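Local coordinates for protein DNA polymerase (Pyrobaculum calidifontis, PDB 5MDN) that probably catalyses template-directed DNA synthesis, adding deoxynucleotides from their triphosphates to a growing strand with release of diphosphate, at residues G14-V19 / R37-F42; Y43-K48 / D107-D112; S56-V61 / R93-A98; P63-E68 / V85-E90. All coordinates share one frame; numbering follows the deposited sequence.

In the fold
Interactions 2, 3 and 4 belong to one unit in the N-terminal part of the chain, a four-stranded antiparallel sheet backed by helices 51-58 and 92-100; interaction 1 joins it to the neighbouring five-stranded sheet. Interaction 2 is the buried one, pairing the central strand 41-46 with edge strand 105-109 through backbone bonds, a lysine-tyrosine hydrogen bond and a glutamate beside a tyrosine ring. Interaction 4 pairs the other edge strand at the surface, through a bulge and a salt bridge. Partly buried, interaction 3 brings helix 92-100 against the end of helix 51-58 and the following turn by aliphatic contact without hydrogen bonds. Interaction 1 likewise lacks hydrogen bonds; its centre lies about 8 Å from that of interaction 4, and R39 and E65 connect them loosely.

Interaction 1 of 4, residues G14-V19 / R37-F42; sequences GGVPEV and RFRPYF
V16 and R39 cross at a slant: methyl CG2 of V16 comes 3.3 Å from NH2 of the R39 guanidinium, and CB of V16 stands behind it. CG2 of the valine stands anti to the backbone N, chi1, measured to CG1, being 35°, which puts it beside the arginine. R39 starts off beside its backbone N, and a bend at chi3 (146°) swings the guanidinium over to the valine and the adjoining proline. Both V16 CG2 and P17 CD approach this flat group at a slant, P17 CD lying 4.4 Å from R39 NE. P17 starts out toward the opposite segment, and its CG meets P40 obliquely, 4.1 Å from P40 CD; the same P17 CG lies 4.2 Å from the carbonyl O of F38. The contact is a seam between two sheets. P17 opens strand 17-24 of the N-terminal five-stranded sheet, whereas residues 37-40 lead out of that sheet's strand 30-35 into strand 41-46 of the RRM-like (ferredoxin-like) sheet. No hydrogen bond crosses the seam, and its two prolines are buried. Y115 of helix 115-123 touches P17, V19 and P40, while F38 meets Y119 of that helix edge-to-face. R39 NE also has a long, weak ion pair with E65 OE1.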
loop_
_atom_site.group_PDB
_atom_site.type_symbol
_atom_site.label_atom_id
_atom_site.label_comp_id
_atom_site.label_asym_id
_atom_site.label_seq_id
_atom_site.Cartn_x
_atom_site.Cartn_y
_atom_site.Cartn_z
ATOM N N GLY A 14 -28.931 -19.003 -9.897
ATOM C CA GLY A 14 -29.979 -19.874 -9.402
ATOM C C GLY A 14 -29.513 -20.977 -8.471
ATOM O O GLY A 14 -29.683 -22.164 -8.767
ATOM N N GLY A 15 -28.924 -20.598 -7.339
ATOM C CA GLY A 15 -28.556 -21.548 -6.309
ATOM C C GLY A 15 -27.302 -22.356 -6.556
ATOM O O GLY A 15 -27.030 -23.288 -5.788
ATOM N N VAL A 16 -26.522 -22.039 -7.591
ATOM C CA VAL A 16 -25.251 -22.699 -7.850
ATOM C C VAL A 16 -24.206 -21.633 -8.150
ATOM O O VAL A 16 -24.374 -20.849 -9.089
ATOM C CB VAL A 16 -25.330 -23.719 -9.000
ATOM C CG1 VAL A 16 -26.284 -23.251 -10.081
ATOM C CG2 VAL A 16 -23.946 -23.978 -9.585
ATOM N N PRO A 17 -23.119 -21.548 -7.382
ATOM C CA PRO A 17 -22.145 -20.472 -7.585
ATOM C C PRO A 17 -21.256 -20.744 -8.787
ATOM O O PRO A 17 -20.847 -21.878 -9.043
ATOM C CB PRO A 17 -21.338 -20.477 -6.281
ATOM C CG PRO A 17 -21.412 -21.890 -5.815
ATOM C CD PRO A 17 -22.746 -22.433 -6.266
ATOM N N GLU A 18 -20.961 -19.679 -9.528
ATOM C CA GLU A 18 -20.256 -19.772 -10.798
ATOM C C GLU A 18 -19.084 -18.799 -10.789
ATOM O O GLU A 18 -19.283 -17.590 -10.639
ATOM C CB GLU A 18 -21.220 -19.472 -11.948
ATOM C CG GLU A 18 -20.605 -19.491 -13.311
ATOM C CD GLU A 18 -21.616 -19.205 -14.404
ATOM O OE1 GLU A 18 -22.595 -19.973 -14.525
ATOM O OE2 GLU A 18 -21.435 -18.213 -15.142
ATOM N N VAL A 19 -17.869 -19.322 -10.965
ATOM C CA VAL A 19 -16.652 -18.512 -10.933
ATOM C C VAL A 19 -16.311 -18.052 -12.344
ATOM O O VAL A 19 -16.299 -18.856 -13.284
ATOM C CB VAL A 19 -15.483 -19.301 -10.319
ATOM C CG1 VAL A 19 -14.241 -18.430 -10.231
ATOM C CG2 VAL A 19 -15.862 -19.840 -8.955
ATOM N N ARG A 37 -18.611 -25.972 -11.460
ATOM C CA ARG A 37 -18.536 -27.182 -10.653
ATOM C C ARG A 37 -17.880 -26.979 -9.292
ATOM O O ARG A 37 -18.094 -27.803 -8.394
ATOM C CB ARG A 37 -17.811 -28.277 -11.445
ATOM C CG ARG A 37 -18.666 -28.776 -12.601
ATOM C CD ARG A 37 -18.079 -29.958 -13.352
ATOM N NE ARG A 37 -19.014 -30.410 -14.381
ATOM C CZ ARG A 37 -19.019 -29.968 -15.635
ATOM N NH1 ARG A 37 -18.129 -29.068 -16.027
ATOM N NH2 ARG A 37 -19.916 -30.428 -16.498
ATOM N N PHE A 38 -17.086 -25.925 -9.112
ATOM C CA PHE A 38 -16.474 -25.670 -7.815
ATOM C C PHE A 38 -17.518 -25.171 -6.819
ATOM O O PHE A 38 -18.497 -24.519 -7.188
ATOM C CB PHE A 38 -15.348 -24.645 -7.948
ATOM C CG PHE A 38 -14.502 -24.511 -6.715
ATOM C CD1 PHE A 38 -13.577 -25.490 -6.382
ATOM C CD2 PHE A 38 -14.631 -23.408 -5.886
ATOM C CE1 PHE A 38 -12.798 -25.370 -5.246
ATOM C CE2 PHE A 38 -13.855 -23.283 -4.750
ATOM C CZ PHE A 38 -12.938 -24.266 -4.429
ATOM N N ARG A 39 -17.294 -25.474 -5.540
ATOM C CA ARG A 39 -18.224 -25.115 -4.476
ATOM C C ARG A 39 -17.448 -24.769 -3.214
ATOM O O ARG A 39 -16.387 -25.354 -2.960
ATOM C CB ARG A 39 -19.229 -26.243 -4.193
ATOM C CG ARG A 39 -20.099 -26.579 -5.392
ATOM C CD ARG A 39 -21.420 -27.215 -5.018
ATOM N NE ARG A 39 -22.472 -26.808 -5.947
ATOM C CZ ARG A 39 -22.575 -27.238 -7.202
ATOM N NH1 ARG A 39 -21.688 -28.093 -7.694
ATOM N NH2 ARG A 39 -23.566 -26.808 -7.970
ATOM N N PRO A 40 -17.947 -23.834 -2.407
ATOM C CA PRO A 40 -17.219 -23.426 -1.200
ATOM C C PRO A 40 -17.267 -24.496 -0.121
ATOM O O PRO A 40 -18.134 -25.373 -0.107
ATOM C CB PRO A 40 -17.955 -22.157 -0.756
ATOM C CG PRO A 40 -19.341 -22.336 -1.278
ATOM C CD PRO A 40 -19.214 -23.100 -2.567
ATOM N N TYR A 41 -16.314 -24.404 0.804
ATOM C CA TYR A 41 -16.173 -25.402 1.855
ATOM C C TYR A 41 -15.367 -24.816 3.007
ATOM O O TYR A 41 -14.738 -23.763 2.883
ATOM C CB TYR A 41 -15.507 -26.675 1.323
ATOM C CG TYR A 41 -14.083 -26.472 0.856
ATOM C CD1 TYR A 41 -13.015 -26.586 1.741
ATOM C CD2 TYR A 41 -13.805 -26.159 -0.467
ATOM C CE1 TYR A 41 -11.712 -26.397 1.318
ATOM C CE2 TYR A 41 -12.506 -25.970 -0.899
ATOM C CZ TYR A 41 -11.464 -26.091 -0.002
ATOM O OH TYR A 41 -10.167 -25.904 -0.426
ATOM N N PHE A 42 -15.402 -25.519 4.138
ATOM C CA PHE A 42 -14.504 -25.252 5.251
ATOM C C PHE A 42 -14.277 -26.554 6.009
ATOM O O PHE A 42 -15.008 -27.533 5.834
ATOM C CB PHE A 42 -15.055 -24.160 6.176
ATOM C CG PHE A 42 -16.313 -24.549 6.903
ATOM C CD1 PHE A 42 -17.551 -24.432 6.293
ATOM C CD2 PHE A 42 -16.255 -25.015 8.207
ATOM C CE1 PHE A 42 -18.708 -24.786 6.969
ATOM C CE2 PHE A 42 -17.406 -25.369 8.885
ATOM C CZ PHE A 42 -18.633 -25.254 8.266
#

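Interaction 2 of 4, residues Y43-K48 / D107-D112; sequences YAKCDK and DVYEAD
Y43 to K45 and D107 to Y109 pair as antiparallel strands at one border of the RRM-like (ferredoxin-like) sheet. Y43 and Y109 form a hydrogen-bonded pair: Y43 N bonds to Y109 O and Y109 N to Y43 O, both at 3.0 Å. A44 and V108, the next pair, are non-hydrogen-bonded and touch through A44 CB and V108 CG1 at 4.3 Å. On the tyrosine face, CB of K45 lies in the plane of the Y109 ring at its edge, 3.9 Å from CE2. The lysine chain then bends at chi3 (54°), bringing NZ back to donate a 3.1 Å hydrogen bond to Y109 OH. Just past the strand, E110 runs alongside Y43, its carboxylate turned 77° from the ring; OE1 sits at the ring edge, 3.6 Å from CE2, and is held by a salt bridge to R118. Helix 92-100 covers V108 through R96, A99 and L100, whereas Y43, K45 and Y109 face the other way, touching K83 or F81 of strand 77-86, the next strand beyond 41-46.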
loop_
_atom_site.group_PDB
_atom_site.type_symbol
_atom_site.label_atom_id
_atom_site.label_comp_id
_atom_site.label_asym_id
_atom_site.label_seq_id
_atom_site.Cartn_x
_atom_site.Cartn_y
_atom_site.Cartn_z
ATOM N N TYR A 43 -13.255 -26.555 6.857
ATOM C CA TYR A 43 -12.875 -27.736 7.616
ATOM C C TYR A 43 -13.384 -27.651 9.050
ATOM O O TYR A 43 -13.568 -26.565 9.605
ATOM C CB TYR A 43 -11.356 -27.927 7.628
ATOM C CG TYR A 43 -10.735 -28.093 6.261
ATOM C CD1 TYR A 43 -11.007 -29.209 5.481
ATOM C CD2 TYR A 43 -9.860 -27.140 5.757
ATOM C CE1 TYR A 43 -10.433 -29.365 4.231
ATOM C CE2 TYR A 43 -9.280 -27.288 4.512
ATOM C CZ TYR A 43 -9.570 -28.401 3.754
ATOM O OH TYR A 43 -8.994 -28.550 2.512
ATOM N N ALA A 44 -13.617 -28.821 9.640
ATOM C CA ALA A 44 -14.024 -28.941 11.034
ATOM C C ALA A 44 -13.188 -30.041 11.668
ATOM O O ALA A 44 -13.223 -31.186 11.210
ATOM C CB ALA A 44 -15.517 -29.260 11.143
ATOM N N LYS A 45 -12.449 -29.701 12.724
ATOM C CA LYS A 45 -11.530 -30.650 13.348
ATOM C C LYS A 45 -12.304 -31.522 14.331
ATOM O O LYS A 45 -12.768 -31.044 15.372
ATOM C CB LYS A 45 -10.372 -29.908 14.014
ATOM C CG LYS A 45 -9.171 -30.791 14.330
ATOM C CD LYS A 45 -8.018 -29.999 14.942
ATOM C CE LYS A 45 -8.426 -29.199 16.166
ATOM N NZ LYS A 45 -7.290 -28.354 16.639
ATOM N N CYS A 46 -12.426 -32.806 14.006
ATOM C CA CYS A 46 -13.261 -33.741 14.746
ATOM C C CYS A 46 -12.454 -34.549 15.754
ATOM O O CYS A 46 -11.333 -34.983 15.468
ATOM C CB CYS A 46 -13.967 -34.696 13.781
ATOM S SG CYS A 46 -12.832 -35.588 12.706
ATOM N N ASP A 47 -13.034 -34.744 16.936
ATOM C CA ASP A 47 -12.535 -35.755 17.859
ATOM C C ASP A 47 -13.110 -37.137 17.550
ATOM O O ASP A 47 -12.391 -38.138 17.627
ATOM C CB ASP A 47 -12.834 -35.338 19.306
ATOM C CG ASP A 47 -14.319 -35.151 19.580
ATOM O OD1 ASP A 47 -15.154 -35.785 18.895
ATOM O OD2 ASP A 47 -14.649 -34.365 20.495
ATOM N N LYS A 48 -14.396 -37.212 17.210
ATOM C CA LYS A 48 -14.984 -38.390 16.583
ATOM C C LYS A 48 -15.561 -37.966 15.240
ATOM O O LYS A 48 -16.239 -36.936 15.152
ATOM C CB LYS A 48 -16.071 -39.025 17.460
ATOM C CG LYS A 48 -15.571 -40.093 18.428
ATOM C CD LYS A 48 -14.816 -39.493 19.603
ATOM C CE LYS A 48 -14.307 -40.585 20.531
ATOM N NZ LYS A 48 -13.648 -40.039 21.750
ATOM N N ASP A 107 -13.101 -27.396 16.637
ATOM C CA ASP A 107 -12.768 -26.105 16.048
ATOM C C ASP A 107 -12.989 -26.164 14.542
ATOM O O ASP A 107 -12.971 -27.236 13.935
ATOM C CB ASP A 107 -11.323 -25.708 16.367
ATOM C CG ASP A 107 -11.149 -24.211 16.523
ATOM O OD1 ASP A 107 -11.926 -23.453 15.903
ATOM O OD2 ASP A 107 -10.233 -23.792 17.260
ATOM N N VAL A 108 -13.162 -24.987 13.945
ATOM C CA VAL A 108 -13.424 -24.851 12.516
ATOM C C VAL A 108 -12.338 -23.981 11.899
ATOM O O VAL A 108 -11.812 -23.065 12.538
ATOM C CB VAL A 108 -14.825 -24.261 12.238
ATOM C CG1 VAL A 108 -15.906 -25.240 12.665
ATOM C CG2 VAL A 108 -14.996 -22.929 12.955
ATOM N N TYR A 109 -11.991 -24.282 10.646
ATOM C CA TYR A 109 -10.843 -23.659 10.006
ATOM C C TYR A 109 -11.150 -23.327 8.552
ATOM O O TYR A 109 -11.906 -24.035 7.881
ATOM C CB TYR A 109 -9.610 -24.567 10.084
ATOM C CG TYR A 109 -9.146 -24.827 11.499
ATOM C CD1 TYR A 109 -8.411 -23.878 12.195
ATOM C CD2 TYR A 109 -9.458 -26.017 12.143
ATOM C CE1 TYR A 109 -7.993 -24.110 13.493
ATOM C CE2 TYR A 109 -9.043 -26.259 13.439
ATOM C CZ TYR A 109 -8.311 -25.302 14.109
ATOM O OH TYR A 109 -7.894 -25.535 15.398
ATOM N N GLU A 110 -10.547 -22.232 8.080
ATOM C CA GLU A 110 -10.636 -21.787 6.686
ATOM C C GLU A 110 -12.074 -21.515 6.252
ATOM O O GLU A 110 -12.435 -21.734 5.093
ATOM C CB GLU A 110 -9.977 -22.788 5.732
ATOM C CG GLU A 110 -8.523 -23.085 6.048
ATOM C CD GLU A 110 -7.822 -23.813 4.919
ATOM O OE1 GLU A 110 -8.410 -23.914 3.821
ATOM O OE2 GLU A 110 -6.683 -24.281 5.127
ATOM N N ALA A 111 -12.907 -21.033 7.168
ATOM C CA ALA A 111 -14.283 -20.689 6.841
ATOM C C ALA A 111 -14.442 -19.269 6.315
ATOM O O ALA A 111 -15.506 -18.940 5.780
ATOM C CB ALA A 111 -15.175 -20.878 8.070
ATOM N N ASP A 112 -13.421 -18.422 6.452
ATOM C CA ASP A 112 -13.512 -17.012 6.094
ATOM C C ASP A 112 -12.676 -16.665 4.864
ATOM O O ASP A 112 -12.215 -15.529 4.723
ATOM C CB ASP A 112 -13.096 -16.137 7.274
ATOM C CG ASP A 112 -11.664 -16.381 7.701
ATOM O OD1 ASP A 112 -11.194 -17.532 7.582
ATOM O OD2 ASP A 112 -11.007 -15.418 8.151
#

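Interaction 3 of 4, residues S56-V61 / R93-A98; sequences SYLSRV and RKLREA
The Y57 ring presents its edge to the carbonyl O of A98, which lies near the ring plane and 3.3 Å from CE2. Its phenol OH is also near this oxygen, but no hydrogen bond links them. Next in sequence, L58 sends CD2 to within 4.0 Å of A98 CB and sets its CB near L95 CD2. V61 closes the other end: its CG1 meets both L95 CD2, at 3.6 Å, and A98 CB, at 3.8 Å. A chi1 of 69° sets CG1 between backbone N and carbonyl carbon and leaves CG2 anti to N, 4.1 Å from K94 CB. With an alanine here, loss of CG1 would probably open a gap beside L95 CD2 and A98 CB, and loss of CG2 would bare K94 CB on that side. The backbone N of V61 bonds to L58 O. Aliphatic side chains thus join helix 92-100 to the end of helix 51-58 and the turn that follows it, with L58 and L95 also reaching V64 of the sheet, as befits the paired helices of a ferredoxin-like βαββαβ fold.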
loop_
_atom_site.group_PDB
_atom_site.type_symbol
_atom_site.label_atom_id
_atom_site.label_comp_id
_atom_site.label_asym_id
_atom_site.label_seq_id
_atom_site.Cartn_x
_atom_site.Cartn_y
_atom_site.Cartn_z
ATOM N N SER A 56 -26.500 -34.183 8.462
ATOM C CA SER A 56 -27.901 -33.995 8.824
ATOM C C SER A 56 -28.064 -32.912 9.883
ATOM O O SER A 56 -29.048 -32.163 9.868
ATOM C CB SER A 56 -28.500 -35.309 9.315
ATOM O OG SER A 56 -29.872 -35.143 9.631
ATOM N N TYR A 57 -27.117 -32.820 10.820
ATOM C CA TYR A 57 -27.171 -31.759 11.820
ATOM C C TYR A 57 -27.028 -30.390 11.168
ATOM O O TYR A 57 -27.761 -29.452 11.497
ATOM C CB TYR A 57 -26.084 -31.969 12.875
ATOM C CG TYR A 57 -25.991 -30.840 13.879
ATOM C CD1 TYR A 57 -26.813 -30.810 14.998
ATOM C CD2 TYR A 57 -25.077 -29.806 13.711
ATOM C CE1 TYR A 57 -26.732 -29.780 15.919
ATOM C CE2 TYR A 57 -24.989 -28.773 14.625
ATOM C CZ TYR A 57 -25.818 -28.765 15.726
ATOM O OH TYR A 57 -25.733 -27.737 16.639
ATOM N N LEU A 58 -26.071 -30.251 10.248
ATOM C CA LEU A 58 -25.864 -28.977 9.574
ATOM C C LEU A 58 -26.970 -28.652 8.577
ATOM O O LEU A 58 -27.175 -27.476 8.262
ATOM C CB LEU A 58 -24.506 -28.979 8.872
ATOM C CG LEU A 58 -23.321 -28.776 9.816
ATOM C CD1 LEU A 58 -22.012 -28.764 9.053
ATOM C CD2 LEU A 58 -23.490 -27.497 10.623
ATOM N N SER A 59 -27.681 -29.660 8.070
ATOM C CA SER A 59 -28.723 -29.428 7.075
ATOM C C SER A 59 -29.921 -28.658 7.620
ATOM O O SER A 59 -30.734 -28.175 6.825
ATOM C CB SER A 59 -29.191 -30.762 6.493
ATOM O OG SER A 59 -28.213 -31.311 5.626
ATOM N N ARG A 60 -30.058 -28.530 8.942
ATOM C CA ARG A 60 -31.183 -27.788 9.499
ATOM C C ARG A 60 -30.987 -26.278 9.447
ATOM O O ARG A 60 -31.970 -25.541 9.573
ATOM C CB ARG A 60 -31.437 -28.204 10.950
ATOM C CG ARG A 60 -30.315 -27.838 11.909
ATOM C CD ARG A 60 -30.846 -27.461 13.279
ATOM N NE ARG A 60 -31.009 -26.017 13.414
ATOM C CZ ARG A 60 -32.148 -25.368 13.198
ATOM N NH1 ARG A 60 -33.236 -26.037 12.840
ATOM N NH2 ARG A 60 -32.202 -24.052 13.349
ATOM N N VAL A 61 -29.755 -25.801 9.279
ATOM C CA VAL A 61 -29.485 -24.368 9.323
ATOM C C VAL A 61 -29.297 -23.816 7.913
ATOM O O VAL A 61 -29.567 -22.637 7.659
ATOM C CB VAL A 61 -28.263 -24.064 10.216
ATOM C CG1 VAL A 61 -26.978 -24.566 9.577
ATOM C CG2 VAL A 61 -28.179 -22.576 10.528
ATOM N N ARG A 93 -21.203 -18.738 6.741
ATOM C CA ARG A 93 -21.202 -18.242 8.117
ATOM C C ARG A 93 -22.205 -18.999 8.978
ATOM O O ARG A 93 -21.893 -19.401 10.104
ATOM C CB ARG A 93 -21.513 -16.745 8.161
ATOM C CG ARG A 93 -20.397 -15.810 7.728
ATOM C CD ARG A 93 -19.343 -15.689 8.829
ATOM N NE ARG A 93 -18.233 -14.820 8.448
ATOM C CZ ARG A 93 -18.280 -13.494 8.526
ATOM N NH1 ARG A 93 -19.377 -12.901 8.977
ATOM N NH2 ARG A 93 -17.235 -12.760 8.160
ATOM N N LYS A 94 -23.428 -19.183 8.470
ATOM C CA LYS A 94 -24.434 -19.949 9.200
ATOM C C LYS A 94 -23.929 -21.347 9.525
ATOM O O LYS A 94 -24.134 -21.848 10.636
ATOM C CB LYS A 94 -25.731 -20.015 8.394
ATOM C CG LYS A 94 -26.427 -18.674 8.225
ATOM C CD LYS A 94 -27.770 -18.834 7.533
ATOM C CE LYS A 94 -27.600 -19.115 6.047
ATOM N NZ LYS A 94 -28.909 -19.135 5.333
ATOM N N LEU A 95 -23.266 -21.993 8.564
ATOM C CA LEU A 95 -22.767 -23.344 8.792
ATOM C C LEU A 95 -21.556 -23.339 9.718
ATOM O O LEU A 95 -21.389 -24.256 10.528
ATOM C CB LEU A 95 -22.429 -24.004 7.459
ATOM C CG LEU A 95 -23.623 -24.129 6.513
ATOM C CD1 LEU A 95 -23.165 -24.370 5.091
ATOM C CD2 LEU A 95 -24.543 -25.247 6.971
ATOM N N ARG A 96 -20.697 -22.321 9.607
ATOM C CA ARG A 96 -19.542 -22.212 10.496
ATOM C C ARG A 96 -19.968 -22.174 11.959
ATOM O O ARG A 96 -19.484 -22.962 12.781
ATOM C CB ARG A 96 -18.726 -20.967 10.146
ATOM C CG ARG A 96 -17.806 -20.506 11.266
ATOM C CD ARG A 96 -16.898 -19.372 10.820
ATOM N NE ARG A 96 -16.183 -18.778 11.946
ATOM C CZ ARG A 96 -14.978 -18.224 11.857
ATOM N NH1 ARG A 96 -14.342 -18.200 10.694
ATOM N NH2 ARG A 96 -14.404 -17.705 12.934
ATOM N N GLU A 97 -20.866 -21.251 12.305
ATOM C CA GLU A 97 -21.293 -21.113 13.693
ATOM C C GLU A 97 -22.066 -22.340 14.162
ATOM O O GLU A 97 -21.858 -22.824 15.281
ATOM C CB GLU A 97 -22.134 -19.850 13.849
ATOM C CG GLU A 97 -21.366 -18.564 13.587
ATOM C CD GLU A 97 -22.278 -17.382 13.320
ATOM O OE1 GLU A 97 -23.502 -17.596 13.185
ATOM O OE2 GLU A 97 -21.772 -16.241 13.249
ATOM N N ALA A 98 -22.971 -22.849 13.322
ATOM C CA ALA A 98 -23.740 -24.034 13.686
ATOM C C ALA A 98 -22.841 -25.253 13.862
ATOM O O ALA A 98 -23.099 -26.099 14.726
ATOM C CB ALA A 98 -24.811 -24.310 12.632
#

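Interaction 4 of 4, residues P63-E68 / V85-E90; sequences PVEAVE and VAKVPE
E65 and K87 are brought together by bends in both chains: E65 carries CG opposite its backbone N and then folds at chi2 (81°), while K87 folds at chi3 (76°) and again at chi4. The two side chains cross at about a right angle, and their charged ends form a salt bridge, E65 OE1 to K87 NZ, at 3.6 Å. OE1 also rests against the aliphatic part of the lysine, 3.5 Å from K87 CG. Farther along, K87 CD packs on P63 CB at 3.8 Å. A glutamine in place of K87 would probably leave the E65 carboxylate without this ionic mate; a long, weak ion pair with R39 would remain. The backbones belong to the hairpin of strands 64-74 and 77-86, and here they form a classic beta bulge, E65 and A66 both facing V85. The carbonyl O of V85 takes a 2.8 Å bond from E65 N, bent at the hydrogen (141°), and a weak one of 3.5 Å from A66 N. In return V85 N donates to A66 O at 3.0 Å. Before the bulge, V64 and A86 form a non-hydrogen-bonded pair with diverging side chains; V64 CG1 lies 3.4 Å from V85 O. V64 and A86 both touch L95 of helix 92-100, and V64 also meets L58. V85 sets CG1 against E65 CB, 4.0 Å away.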
loop_
_atom_site.group_PDB
_atom_site.type_symbol
_atom_site.label_atom_id
_atom_site.label_comp_id
_atom_site.label_asym_id
_atom_site.label_seq_id
_atom_site.Cartn_x
_atom_site.Cartn_y
_atom_site.Cartn_z
ATOM N N PRO A 63 -28.579 -25.381 3.445
ATOM C CA PRO A 63 -28.350 -26.541 2.574
ATOM C C PRO A 63 -26.871 -26.886 2.484
ATOM O O PRO A 63 -26.011 -26.006 2.416
ATOM C CB PRO A 63 -28.904 -26.084 1.218
ATOM C CG PRO A 63 -28.853 -24.597 1.270
ATOM C CD PRO A 63 -29.122 -24.233 2.700
ATOM N N VAL A 64 -26.583 -28.186 2.488
ATOM C CA VAL A 64 -25.220 -28.704 2.476
ATOM C C VAL A 64 -25.054 -29.603 1.259
ATOM O O VAL A 64 -25.893 -30.475 1.005
ATOM C CB VAL A 64 -24.894 -29.473 3.770
ATOM C CG1 VAL A 64 -23.480 -30.031 3.718
ATOM C CG2 VAL A 64 -25.073 -28.570 4.982
ATOM N N GLU A 65 -23.974 -29.386 0.505
ATOM C CA GLU A 65 -23.700 -30.225 -0.657
ATOM C C GLU A 65 -23.186 -31.597 -0.238
ATOM O O GLU A 65 -23.651 -32.626 -0.741
ATOM C CB GLU A 65 -22.696 -29.532 -1.579
ATOM C CG GLU A 65 -22.477 -30.238 -2.909
ATOM C CD GLU A 65 -23.558 -29.926 -3.924
ATOM O OE1 GLU A 65 -24.120 -28.812 -3.873
ATOM O OE2 GLU A 65 -23.846 -30.796 -4.773
ATOM N N ALA A 66 -22.232 -31.631 0.689
ATOM C CA ALA A 66 -21.655 -32.881 1.168
ATOM C C ALA A 66 -20.872 -32.592 2.440
ATOM O O ALA A 66 -20.580 -31.439 2.765
ATOM C CB ALA A 66 -20.756 -33.531 0.110
ATOM N N VAL A 67 -20.541 -33.662 3.160
ATOM C CA VAL A 67 -19.624 -33.613 4.295
ATOM C C VAL A 67 -18.646 -34.766 4.126
ATOM O O VAL A 67 -19.013 -35.933 4.323
ATOM C CB VAL A 67 -20.350 -33.704 5.645
ATOM C CG1 VAL A 67 -19.345 -33.820 6.776
ATOM C CG2 VAL A 67 -21.237 -32.484 5.851
ATOM N N GLU A 68 -17.415 -34.451 3.743
ATOM C CA GLU A 68 -16.390 -35.456 3.509
ATOM C C GLU A 68 -15.446 -35.549 4.701
ATOM O O GLU A 68 -15.347 -34.633 5.522
ATOM C CB GLU A 68 -15.599 -35.135 2.237
ATOM C CG GLU A 68 -16.451 -35.038 0.981
ATOM C CD GLU A 68 -15.655 -34.587 -0.228
ATOM O OE1 GLU A 68 -14.454 -34.282 -0.069
ATOM O OE2 GLU A 68 -16.231 -34.530 -1.335
ATOM N N VAL A 85 -19.095 -28.892 2.914
ATOM C CA VAL A 85 -19.193 -28.255 1.607
ATOM C C VAL A 85 -20.573 -27.618 1.502
ATOM O O VAL A 85 -21.590 -28.320 1.434
ATOM C CB VAL A 85 -18.951 -29.252 0.466
ATOM C CG1 VAL A 85 -18.936 -28.531 -0.874
ATOM C CG2 VAL A 85 -17.645 -30.002 0.689
ATOM N N ALA A 86 -20.609 -26.289 1.490
ATOM C CA ALA A 86 -21.850 -25.550 1.334
ATOM C C ALA A 86 -22.276 -25.510 -0.131
ATOM O O ALA A 86 -21.489 -25.777 -1.043
ATOM C CB ALA A 86 -21.701 -24.126 1.869
ATOM N N LYS A 87 -23.548 -25.172 -0.349
ATOM C CA LYS A 87 -24.043 -25.040 -1.715
ATOM C C LYS A 87 -23.681 -23.685 -2.310
ATOM O O LYS A 87 -23.305 -23.605 -3.484
ATOM C CB LYS A 87 -25.557 -25.260 -1.765
ATOM C CG LYS A 87 -25.974 -26.728 -1.754
ATOM C CD LYS A 87 -27.428 -26.895 -2.176
ATOM C CE LYS A 87 -27.604 -26.735 -3.682
ATOM N NZ LYS A 87 -27.599 -28.047 -4.392
ATOM N N VAL A 88 -23.773 -22.615 -1.523
ATOM C CA VAL A 88 -23.413 -21.278 -1.993
ATOM C C VAL A 88 -22.551 -20.593 -0.935
ATOM O O VAL A 88 -22.656 -20.921 0.255
ATOM C CB VAL A 88 -24.663 -20.444 -2.322
ATOM C CG1 VAL A 88 -25.379 -21.010 -3.541
ATOM C CG2 VAL A 88 -25.597 -20.380 -1.129
ATOM N N PRO A 89 -21.683 -19.651 -1.322
ATOM C CA PRO A 89 -20.788 -19.022 -0.330
ATOM C C PRO A 89 -21.507 -18.280 0.784
ATOM O O PRO A 89 -20.966 -18.175 1.893
ATOM C CB PRO A 89 -19.945 -18.061 -1.181
ATOM C CG PRO A 89 -20.003 -18.614 -2.561
ATOM C CD PRO A 89 -21.360 -19.241 -2.700
ATOM N N GLU A 90 -22.694 -17.732 0.518
ATOM C CA GLU A 90 -23.386 -16.926 1.520
ATOM C C GLU A 90 -23.704 -17.721 2.783
ATOM O O GLU A 90 -23.717 -17.156 3.882
ATOM C CB GLU A 90 -24.654 -16.321 0.915
ATOM C CG GLU A 90 -24.384 -15.320 -0.215
ATOM C CD GLU A 90 -24.137 -15.979 -1.566
ATOM O OE1 GLU A 90 -23.490 -17.047 -1.604
ATOM O OE2 GLU A 90 -24.579 -15.417 -2.591
#